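Local coordinates for protein 3,6-diketocamphane 1,6 monooxygenase (Pseudomonas putida, PDB 4UWM) that catalyses the FMNH2- and oxygen-dependent Baeyer-Villiger conversion of a camphor-derived diketone to its lactone, as the oxygenating homodimer of a two-component monooxygenase in (-)-camphor breakdown, at residues M3-R17 with W341-D353. Residues are numbered along the deposited sequence; the frame is centred on the assembly and turned at random.
Sequences METGLIFHPYMRPGR and WGTLQVEAHDYYD. With FMN (flavin mononucleotide), chain C.
Met3 sets its sulfur obliquely against the indole of Trp341, SD 3.2 Å from NE1, a Met-aromatic contact. From Glu4 to Ile8 the chain runs parallel to Thr343-Glu347, with hydrogen bonds from Glu4 N to Gly342 O through to Ala348 N to Ile8 O. At Gly6 the amide of Gln345 lies where a side chain would stand, and its NE2 donates to Leu7 O (3.1 Å) from well above the carbonyl plane. This pairing of first and last strands closes the TIM barrel of the bacterial luciferase family. Ile8 and His10 reach the flavin: His10 NE2 donates to FMN N5 (2.8 Å), while its ND1 makes a short but bent bond (2.7 Å, 130°) to the syn lone pair of Glu347 OE1, brought there by a bend at chi2 (-78°). Ser256 holds Glu347 OE2. The Tyr12 and His349 rings are near parallel (17°) but slid until they barely overlap. Arg14 N donates to the anti lone pair of Asp350 OD2. Arg17 grips Asp350 side-on in a salt bridge, NE to OD2 and NH2 to OD1 (both 2.9 Å), and its NH1 salt-bridges Asp353 OD1; a methionine here would probably leave the buried Asp350 carboxylate without its main countercharge.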
ATOM      1  N   MET A   3      15.986  14.564  23.837  1.00 45.08           N
ATOM      2  CA  MET A   3      16.149  14.169  22.435  1.00 43.34           C
ATOM      3  C   MET A   3      15.449  12.819  22.252  1.00 43.58           C
ATOM      4  O   MET A   3      15.587  11.928  23.104  1.00 37.65           O
ATOM      5  CB  MET A   3      17.636  14.046  22.094  1.00 39.42           C
ATOM      6  CG  MET A   3      17.948  13.701  20.643  1.00 39.04           C
ATOM      7  SD  MET A   3      19.618  13.074  20.396  1.00 40.05           S
ATOM      8  CE  MET A   3      19.518  11.512  21.276  1.00 30.10           C
ATOM      9  N   GLU A   4      14.678  12.682  21.170  1.00 38.35           N
ATOM     10  CA  GLU A   4      13.963  11.430  20.907  1.00 35.67           C
ATOM     11  C   GLU A   4      14.849  10.448  20.150  1.00 33.68           C
ATOM     12  O   GLU A   4      15.810  10.869  19.488  1.00 31.77           O
ATOM     13  CB  GLU A   4      12.677  11.690  20.115  1.00 32.39           C
ATOM     14  CG  GLU A   4      11.599  12.469  20.846  1.00 30.35           C
ATOM     15  CD  GLU A   4      10.910  11.684  21.964  1.00 34.92           C
ATOM     16  OE1 GLU A   4      11.142  10.470  22.115  1.00 37.00           O
ATOM     17  OE2 GLU A   4      10.116  12.289  22.707  1.00 46.36           O
ATOM     18  N   THR A   5      14.529   9.150  20.256  1.00 29.25           N
ATOM     19  CA  THR A   5      15.147   8.129  19.412  1.00 24.97           C
ATOM     20  C   THR A   5      14.198   7.794  18.238  1.00 26.77           C
ATOM     21  O   THR A   5      12.992   7.624  18.437  1.00 29.22           O
ATOM     22  CB  THR A   5      15.484   6.837  20.198  1.00 27.70           C
ATOM     23  OG1 THR A   5      16.287   7.167  21.335  1.00 38.40           O
ATOM     24  CG2 THR A   5      16.299   5.847  19.335  1.00 27.01           C
ATOM     25  N   GLY A   6      14.758   7.731  17.029  1.00 30.52           N
ATOM     26  CA  GLY A   6      14.024   7.292  15.832  1.00 28.32           C
ATOM     27  C   GLY A   6      14.740   6.166  15.111  1.00 26.86           C
ATOM     28  O   GLY A   6      15.921   5.898  15.369  1.00 26.27           O
ATOM     29  N   LEU A   7      14.016   5.478  14.227  1.00 24.04           N
ATOM     30  CA  LEU A   7      14.607   4.434  13.404  1.00 21.18           C
ATOM     31  C   LEU A   7      14.402   4.835  11.952  1.00 25.16           C
ATOM     32  O   LEU A   7      13.337   5.339  11.605  1.00 23.52           O
ATOM     33  CB  LEU A   7      13.934   3.097  13.720  1.00 20.68           C
ATOM     34  CG  LEU A   7      14.545   1.796  13.208  1.00 25.52           C
ATOM     35  CD1 LEU A   7      15.898   1.489  13.871  1.00 21.40           C
ATOM     36  CD2 LEU A   7      13.562   0.660  13.424  1.00 20.34           C
ATOM     37  N   ILE A   8      15.442   4.711  11.130  1.00 22.10           N
ATOM     38  CA  ILE A   8      15.279   4.851   9.694  1.00 21.62           C
ATOM     39  C   ILE A   8      15.592   3.513   8.999  1.00 21.10           C
ATOM     40  O   ILE A   8      16.650   2.921   9.198  1.00 21.93           O
ATOM     41  CB  ILE A   8      15.983   6.090   9.073  1.00 22.59           C
ATOM     42  CG1 ILE A   8      15.650   6.189   7.565  1.00 23.42           C
ATOM     43  CG2 ILE A   8      17.489   6.097   9.327  1.00 24.48           C
ATOM     44  CD1 ILE A   8      15.909   7.538   6.943  1.00 24.96           C
ATOM     45  N   PHE A   9      14.629   3.046   8.214  1.00 17.97           N
ATOM     46  CA  PHE A   9      14.656   1.733   7.569  1.00 15.70           C
ATOM     47  C   PHE A   9      14.711   1.986   6.069  1.00 18.98           C
ATOM     48  O   PHE A   9      13.666   2.104   5.385  1.00 17.53           O
ATOM     49  CB  PHE A   9      13.387   0.994   7.966  1.00 17.79           C
ATOM     50  CG  PHE A   9      13.420  -0.499   7.751  1.00 18.99           C
ATOM     51  CD1 PHE A   9      14.218  -1.325   8.540  1.00 24.27           C
ATOM     52  CD2 PHE A   9      12.575  -1.086   6.813  1.00 16.33           C
ATOM     53  CE1 PHE A   9      14.202  -2.710   8.349  1.00 28.49           C
ATOM     54  CE2 PHE A   9      12.551  -2.447   6.613  1.00 16.53           C
ATOM     55  CZ  PHE A   9      13.375  -3.268   7.372  1.00 22.66           C
ATOM     56  N   HIS A  10      15.930   2.066   5.552  1.00 17.36           N
ATOM     57  CA  HIS A  10      16.134   2.337   4.133  1.00 20.37           C
ATOM     58  C   HIS A  10      15.495   1.406   3.101  1.00 22.94           C
ATOM     59  O   HIS A  10      14.961   1.899   2.103  1.00 25.09           O
ATOM     60  CB  HIS A  10      17.588   2.644   3.787  1.00 20.12           C
ATOM     61  CG  HIS A  10      17.932   4.073   3.995  1.00 27.23           C
ATOM     62  ND1 HIS A  10      18.517   4.537   5.151  1.00 29.59           N
ATOM     63  CD2 HIS A  10      17.713   5.161   3.218  1.00 36.72           C
ATOM     64  CE1 HIS A  10      18.666   5.847   5.068  1.00 32.89           C
ATOM     65  NE2 HIS A  10      18.187   6.249   3.907  1.00 33.16           N
ATOM     66  N   PRO A  11      15.579   0.090   3.276  1.00 20.43           N
ATOM     67  CA  PRO A  11      16.432  -0.577   4.257  1.00 21.74           C
ATOM     68  C   PRO A  11      17.823  -0.810   3.660  1.00 22.09           C
ATOM     69  O   PRO A  11      18.115  -0.304   2.565  1.00 20.65           O
ATOM     70  CB  PRO A  11      15.729  -1.905   4.446  1.00 20.50           C
ATOM     71  CG  PRO A  11      15.202  -2.198   3.079  1.00 21.44           C
ATOM     72  CD  PRO A  11      14.737  -0.863   2.540  1.00 23.76           C
ATOM     73  N   TYR A  12      18.683  -1.532   4.378  1.00 17.47           N
ATOM     74  CA  TYR A  12      19.909  -2.056   3.768  1.00 18.53           C
ATOM     75  C   TYR A  12      19.916  -3.578   3.954  1.00 19.78           C
ATOM     76  O   TYR A  12      20.502  -4.096   4.915  1.00 18.47           O
ATOM     77  CB  TYR A  12      21.172  -1.430   4.394  1.00 20.01           C
ATOM     78  CG  TYR A  12      21.336   0.049   4.087  1.00 21.87           C
ATOM     79  CD1 TYR A  12      21.622   0.476   2.787  1.00 21.07           C
ATOM     80  CD2 TYR A  12      21.206   1.016   5.085  1.00 18.64           C
ATOM     81  CE1 TYR A  12      21.759   1.825   2.488  1.00 21.89           C
ATOM     82  CE2 TYR A  12      21.346   2.375   4.786  1.00 21.60           C
ATOM     83  CZ  TYR A  12      21.630   2.761   3.487  1.00 21.97           C
ATOM     84  OH  TYR A  12      21.782   4.088   3.147  1.00 25.75           O
ATOM     85  N   MET A  13      19.227  -4.265   3.058  1.00 15.34           N
ATOM     86  CA  MET A  13      19.080  -5.715   3.125  1.00 19.15           C
ATOM     87  C   MET A  13      20.166  -6.341   2.270  1.00 16.98           C
ATOM     88  O   MET A  13      20.361  -5.929   1.124  1.00 16.61           O
ATOM     89  CB  MET A  13      17.714  -6.177   2.587  1.00 14.53           C
ATOM     90  CG  MET A  13      16.463  -5.683   3.314  1.00 18.00           C
ATOM     91  SD  MET A  13      16.420  -6.068   5.089  1.00 22.60           S
ATOM     92  CE  MET A  13      16.204  -7.831   5.087  1.00 16.86           C
ATOM     93  N   ARG A  14      20.848  -7.371   2.796  1.00 20.19           N
ATOM     94  CA  ARG A  14      21.873  -8.090   2.017  0.70 18.79           C
ATOM     95  C   ARG A  14      21.327  -8.561   0.681  1.00 17.30           C
ATOM     96  O   ARG A  14      20.224  -9.119   0.618  1.00 19.18           O
ATOM     97  CB  ARG A  14      22.416  -9.315   2.775  0.70 21.25           C
ATOM     98  CG  ARG A  14      23.265  -9.013   3.990  0.70 23.29           C
ATOM     99  CD  ARG A  14      24.153 -10.208   4.332  0.70 24.74           C
ATOM    100  NE  ARG A  14      23.390 -11.435   4.553  0.70 23.25           N
ATOM    101  CZ  ARG A  14      22.799 -11.765   5.702  0.70 24.25           C
ATOM    102  NH1 ARG A  14      22.874 -10.953   6.747  0.70 26.39           N
ATOM    103  NH2 ARG A  14      22.118 -12.907   5.803  0.70 23.62           N
ATOM    104  N   PRO A  15      22.088  -8.362  -0.412  1.00 19.84           N
ATOM    105  CA  PRO A  15      21.619  -8.878  -1.693  1.00 24.65           C
ATOM    106  C   PRO A  15      21.287 -10.364  -1.615  1.00 27.14           C
ATOM    107  O   PRO A  15      22.026 -11.128  -0.995  1.00 24.58           O
ATOM    108  CB  PRO A  15      22.812  -8.619  -2.626  1.00 24.51           C
ATOM    109  CG  PRO A  15      23.377  -7.362  -2.074  1.00 23.74           C
ATOM    110  CD  PRO A  15      23.302  -7.546  -0.580  1.00 20.44           C
ATOM    111  N   GLY A  16      20.150 -10.750  -2.188  1.00 22.44           N
ATOM    112  CA  GLY A  16      19.645 -12.113  -2.033  1.00 24.76           C
ATOM    113  C   GLY A  16      18.469 -12.302  -1.079  1.00 25.24           C
ATOM    114  O   GLY A  16      17.758 -13.314  -1.165  1.00 23.68           O
ATOM    115  N   ARG A  17      18.272 -11.366  -0.147  1.00 22.41           N
ATOM    116  CA  ARG A  17      17.089 -11.390   0.709  1.00 20.44           C
ATOM    117  C   ARG A  17      15.818 -11.352  -0.156  1.00 18.98           C
ATOM    118  O   ARG A  17      15.759 -10.629  -1.154  1.00 19.47           O
ATOM    119  CB  ARG A  17      17.081 -10.211   1.690  1.00 22.93           C
ATOM    120  CG  ARG A  17      18.162 -10.228   2.755  1.00 26.53           C
ATOM    121  CD  ARG A  17      17.990 -11.375   3.719  1.00 23.98           C
ATOM    122  NE  ARG A  17      18.580 -11.059   5.005  1.00 26.45           N
ATOM    123  CZ  ARG A  17      18.810 -11.954   5.951  1.00 20.28           C
ATOM    124  NH1 ARG A  17      18.510 -13.218   5.740  1.00 22.27           N
ATOM    125  NH2 ARG A  17      19.319 -11.580   7.107  1.00 22.39           N
ATOM    126  N   TRP A 341      19.872  18.583  17.911  1.00 42.40           N
ATOM    127  CA  TRP A 341      18.730  18.215  17.065  1.00 37.76           C
ATOM    128  C   TRP A 341      17.690  17.557  17.945  1.00 34.34           C
ATOM    129  O   TRP A 341      17.980  17.190  19.084  1.00 36.36           O
ATOM    130  CB  TRP A 341      19.162  17.238  15.959  1.00 36.52           C
ATOM    131  CG  TRP A 341      19.872  16.004  16.490  1.00 33.55           C
ATOM    132  CD1 TRP A 341      19.294  14.901  17.061  1.00 30.86           C
ATOM    133  CD2 TRP A 341      21.287  15.778  16.530  1.00 35.86           C
ATOM    134  NE1 TRP A 341      20.259  14.005  17.444  1.00 34.16           N
ATOM    135  CE2 TRP A 341      21.490  14.510  17.122  1.00 30.30           C
ATOM    136  CE3 TRP A 341      22.405  16.522  16.124  1.00 35.31           C
ATOM    137  CZ2 TRP A 341      22.763  13.972  17.320  1.00 35.24           C
ATOM    138  CZ3 TRP A 341      23.672  15.978  16.314  1.00 32.02           C
ATOM    139  CH2 TRP A 341      23.839  14.719  16.907  1.00 34.37           C
ATOM    140  N   GLY A 342      16.482  17.393  17.416  1.00 31.14           N
ATOM    141  CA  GLY A 342      15.405  16.792  18.182  1.00 31.89           C
ATOM    142  C   GLY A 342      15.323  15.269  18.179  1.00 31.38           C
ATOM    143  O   GLY A 342      14.894  14.679  19.169  1.00 29.15           O
ATOM    144  N   THR A 343      15.686  14.630  17.060  1.00 29.69           N
ATOM    145  CA  THR A 343      15.575  13.159  16.955  1.00 25.35           C
ATOM    146  C   THR A 343      16.847  12.555  16.407  1.00 23.57           C
ATOM    147  O   THR A 343      17.357  12.982  15.352  1.00 28.12           O
ATOM    148  CB  THR A 343      14.371  12.697  16.068  1.00 26.90           C
ATOM    149  OG1 THR A 343      13.141  13.187  16.612  1.00 25.75           O
ATOM    150  CG2 THR A 343      14.284  11.168  16.028  1.00 25.67           C
ATOM    151  N   LEU A 344      17.353  11.555  17.118  1.00 24.97           N
ATOM    152  CA  LEU A 344      18.489  10.797  16.637  1.00 28.62           C
ATOM    153  C   LEU A 344      17.913   9.640  15.821  1.00 25.33           C
ATOM    154  O   LEU A 344      17.310   8.707  16.381  1.00 25.95           O
ATOM    155  CB  LEU A 344      19.324  10.258  17.803  1.00 31.05           C
ATOM    156  CG  LEU A 344      20.464   9.326  17.396  1.00 32.74           C
ATOM    157  CD1 LEU A 344      21.612  10.120  16.809  1.00 42.51           C
ATOM    158  CD2 LEU A 344      20.924   8.471  18.570  1.00 38.13           C
ATOM    159  N   GLN A 345      18.098   9.713  14.506  1.00 24.21           N
ATOM    160  CA  GLN A 345      17.436   8.761  13.624  1.00 24.03           C
ATOM    161  C   GLN A 345      18.405   7.635  13.347  1.00 20.68           C
ATOM    162  O   GLN A 345      19.316   7.780  12.547  1.00 25.62           O
ATOM    163  CB  GLN A 345      16.944   9.441  12.327  1.00 23.85           C
ATOM    164  CG  GLN A 345      15.666   8.831  11.742  1.00 31.94           C
ATOM    165  CD  GLN A 345      14.396   9.233  12.498  1.00 32.55           C
ATOM    166  OE1 GLN A 345      14.222  10.396  12.875  1.00 29.06           O
ATOM    167  NE2 GLN A 345      13.487   8.275  12.690  1.00 25.71           N
ATOM    168  N   VAL A 346      18.195   6.508  14.015  1.00 19.68           N
ATOM    169  CA  VAL A 346      19.124   5.382  13.922  1.00 20.80           C
ATOM    170  C   VAL A 346      18.930   4.534  12.664  1.00 22.50           C
ATOM    171  O   VAL A 346      17.835   4.030  12.416  1.00 25.65           O
ATOM    172  CB  VAL A 346      19.028   4.493  15.180  1.00 23.29           C
ATOM    173  CG1 VAL A 346      20.015   3.335  15.097  1.00 25.56           C
ATOM    174  CG2 VAL A 346      19.272   5.345  16.423  1.00 23.14           C
ATOM    175  N   GLU A 347      19.997   4.372  11.887  1.00 22.45           N
ATOM    176  CA  GLU A 347      19.957   3.581  10.652  1.00 23.78           C
ATOM    177  C   GLU A 347      19.814   2.098  10.957  1.00 30.07           C
ATOM    178  O   GLU A 347      20.643   1.521  11.672  1.00 28.05           O
ATOM    179  CB  GLU A 347      21.219   3.802   9.823  1.00 25.45           C
ATOM    180  CG  GLU A 347      21.363   5.171   9.168  1.00 36.63           C
ATOM    181  CD  GLU A 347      20.524   5.356   7.900  1.00 36.76           C
ATOM    182  OE1 GLU A 347      19.873   4.382   7.424  1.00 33.51           O
ATOM    183  OE2 GLU A 347      20.516   6.495   7.388  1.00 43.42           O
ATOM    184  N   ALA A 348      18.766   1.474  10.417  1.00 25.87           N
ATOM    185  CA  ALA A 348      18.536   0.051  10.644  1.00 23.94           C
ATOM    186  C   ALA A 348      19.363  -0.774   9.670  1.00 29.55           C
ATOM    187  O   ALA A 348      19.440  -0.458   8.472  1.00 30.49           O
ATOM    188  CB  ALA A 348      17.051  -0.295  10.530  1.00 21.89           C
ATOM    189  N   HIS A 349      20.014  -1.818  10.183  1.00 24.04           N
ATOM    190  CA  HIS A 349      20.780  -2.708   9.316  1.00 21.30           C
ATOM    191  C   HIS A 349      20.246  -4.140   9.305  1.00 18.43           C
ATOM    192  O   HIS A 349      19.357  -4.471  10.067  1.00 20.69           O
ATOM    193  CB  HIS A 349      22.269  -2.634   9.663  1.00 19.96           C
ATOM    194  CG  HIS A 349      22.946  -1.486   9.005  1.00 15.98           C
ATOM    195  ND1 HIS A 349      23.457  -1.562   7.728  1.00 17.52           N
ATOM    196  CD2 HIS A 349      23.101  -0.202   9.399  1.00 16.11           C
ATOM    197  CE1 HIS A 349      23.957  -0.388   7.387  1.00 14.95           C
ATOM    198  NE2 HIS A 349      23.766   0.451   8.389  1.00 16.30           N
ATOM    199  N   ASP A 350      20.777  -4.980   8.426  1.00 18.13           N
ATOM    200  CA  ASP A 350      20.211  -6.307   8.231  1.00 17.05           C
ATOM    201  C   ASP A 350      20.637  -7.278   9.348  1.00 23.93           C
ATOM    202  O   ASP A 350      21.588  -8.048   9.177  1.00 23.00           O
ATOM    203  CB  ASP A 350      20.590  -6.863   6.856  1.00 18.95           C
ATOM    204  CG  ASP A 350      19.852  -8.146   6.516  1.00 15.73           C
ATOM    205  OD1 ASP A 350      19.232  -8.746   7.400  1.00 19.01           O
ATOM    206  OD2 ASP A 350      19.900  -8.547   5.355  1.00 19.02           O
ATOM    207  N   TYR A 351      19.898  -7.221  10.453  1.00 22.02           N
ATOM    208  CA  TYR A 351      20.045  -8.107  11.607  1.00 27.15           C
ATOM    209  C   TYR A 351      18.936  -9.144  11.699  1.00 25.50           C
ATOM    210  O   TYR A 351      18.696  -9.749  12.762  1.00 24.40           O
ATOM    211  CB  TYR A 351      20.047  -7.277  12.882  1.00 24.41           C
ATOM    212  CG  TYR A 351      21.413  -6.812  13.298  1.00 28.95           C
ATOM    213  CD1 TYR A 351      22.261  -7.645  14.045  1.00 33.26           C
ATOM    214  CD2 TYR A 351      21.858  -5.535  12.974  1.00 30.10           C
ATOM    215  CE1 TYR A 351      23.520  -7.210  14.444  1.00 29.99           C
ATOM    216  CE2 TYR A 351      23.111  -5.092  13.368  1.00 33.40           C
ATOM    217  CZ  TYR A 351      23.930  -5.930  14.109  1.00 34.47           C
ATOM    218  OH  TYR A 351      25.165  -5.476  14.483  1.00 33.65           O
ATOM    219  N   TYR A 352      18.270  -9.364  10.574  1.00 21.08           N
ATOM    220  CA  TYR A 352      17.125 -10.251  10.525  1.00 20.63           C
ATOM    221  C   TYR A 352      17.460 -11.674  11.013  1.00 22.98           C
ATOM    222  O   TYR A 352      16.627 -12.289  11.680  1.00 22.07           O
ATOM    223  CB  TYR A 352      16.605 -10.335   9.101  1.00 18.19           C
ATOM    224  CG  TYR A 352      15.369 -11.182   8.907  1.00 17.64           C
ATOM    225  CD1 TYR A 352      14.215 -10.977   9.666  1.00 20.10           C
ATOM    226  CD2 TYR A 352      15.345 -12.172   7.931  1.00 16.58           C
ATOM    227  CE1 TYR A 352      13.071 -11.732   9.454  1.00 19.82           C
ATOM    228  CE2 TYR A 352      14.210 -12.934   7.722  1.00 20.80           C
ATOM    229  CZ  TYR A 352      13.073 -12.696   8.469  1.00 22.15           C
ATOM    230  OH  TYR A 352      11.945 -13.451   8.231  1.00 21.19           O
ATOM    231  N   ASP A 353      18.656 -12.175  10.683  1.00 25.82           N
ATOM    232  CA  ASP A 353      19.063 -13.557  11.106  1.00 26.00           C
ATOM    233  C   ASP A 353      19.296 -13.721  12.596  1.00 23.87           C
ATOM    234  O   ASP A 353      19.083 -14.808  13.143  1.00 30.52           O
ATOM    235  CB  ASP A 353      20.302 -14.044  10.361  1.00 21.81           C
ATOM    236  CG  ASP A 353      20.033 -14.348   8.906  1.00 27.85           C
ATOM    237  OD1 ASP A 353      18.867 -14.595   8.548  1.00 30.86           O
ATOM    238  OD2 ASP A 353      20.997 -14.371   8.112  1.00 29.69           O
TER
HETATM  239  N1  FMN C 400      16.495  10.780   0.589  0.60 52.04           N
HETATM  240  C2  FMN C 400      15.323  10.472   1.216  0.60 49.03           C
HETATM  241  O2  FMN C 400      14.266  11.026   0.848  0.60 46.98           O
HETATM  242  N3  FMN C 400      15.251   9.592   2.232  0.60 52.66           N
HETATM  243  C4  FMN C 400      16.330   8.953   2.701  0.60 55.58           C
HETATM  244  O4  FMN C 400      16.206   8.148   3.647  0.60 57.96           O
HETATM  245  C4A FMN C 400      17.654   9.223   2.073  0.60 53.37           C
HETATM  246  N5  FMN C 400      18.790   8.614   2.485  0.60 53.19           N
HETATM  247  C5A FMN C 400      19.987   8.873   1.902  0.60 63.85           C
HETATM  248  C6  FMN C 400      21.139   8.228   2.357  0.60 65.18           C
HETATM  249  C7  FMN C 400      22.379   8.482   1.769  0.60 66.82           C
HETATM  250  C7M FMN C 400      23.611   7.774   2.275  0.60 63.71           C
HETATM  251  C8  FMN C 400      22.464   9.457   0.643  0.60 70.45           C
HETATM  252  C8M FMN C 400      23.772   9.770  -0.029  0.60 73.77           C
HETATM  253  C9  FMN C 400      21.317  10.102   0.188  0.60 70.97           C
HETATM  254  C9A FMN C 400      20.076   9.853   0.773  0.60 65.29           C
HETATM  255  N10 FMN C 400      18.905  10.513   0.317  0.60 64.77           N
HETATM  256  C10 FMN C 400      17.673  10.207   0.954  0.60 57.13           C
HETATM  257  C1' FMN C 400      18.967  11.467  -0.807  0.60 59.12           C
HETATM  258  C2' FMN C 400      19.063  12.906  -0.325  0.60 56.71           C
HETATM  259  O2' FMN C 400      18.067  13.107   0.676  0.60 47.28           O
HETATM  260  C3' FMN C 400      18.837  13.881  -1.477  0.60 57.22           C
HETATM  261  O3' FMN C 400      20.112  14.235  -2.031  0.60 65.47           O
HETATM  262  C4' FMN C 400      18.073  15.120  -1.002  0.60 50.39           C
HETATM  263  O4' FMN C 400      16.674  14.827  -0.894  0.60 51.25           O
HETATM  264  C5' FMN C 400      18.280  16.339  -1.894  0.60 46.99           C
HETATM  265  O5' FMN C 400      19.325  17.081  -1.280  0.60 40.44           O
HETATM  266  P   FMN C 400      19.685  18.596  -1.651  0.60 34.63           P
HETATM  267  O1P FMN C 400      18.403  19.316  -1.924  0.60 33.41           O
HETATM  268  O2P FMN C 400      20.357  19.020  -0.380  0.60 34.19           O
HETATM  269  O3P FMN C 400      20.591  18.451  -2.842  0.60 39.47           O
HETATM  270  O   HOH W   1      18.209   1.361   7.034  1.00 19.55           O
HETATM  271  O   HOH W   2      22.643  -4.040   6.403  1.00 16.86           O
HETATM  272  O   HOH W   3      18.273  -3.039   6.771  1.00 36.18           O
HETATM  273  O   HOH W   4      21.850   6.617   4.772  1.00 44.96           O
HETATM  274  O   HOH W   5      23.645  -8.500   7.413  0.70 22.02           O
HETATM  275  O   HOH W   6      21.052 -10.890   9.513  1.00 23.84           O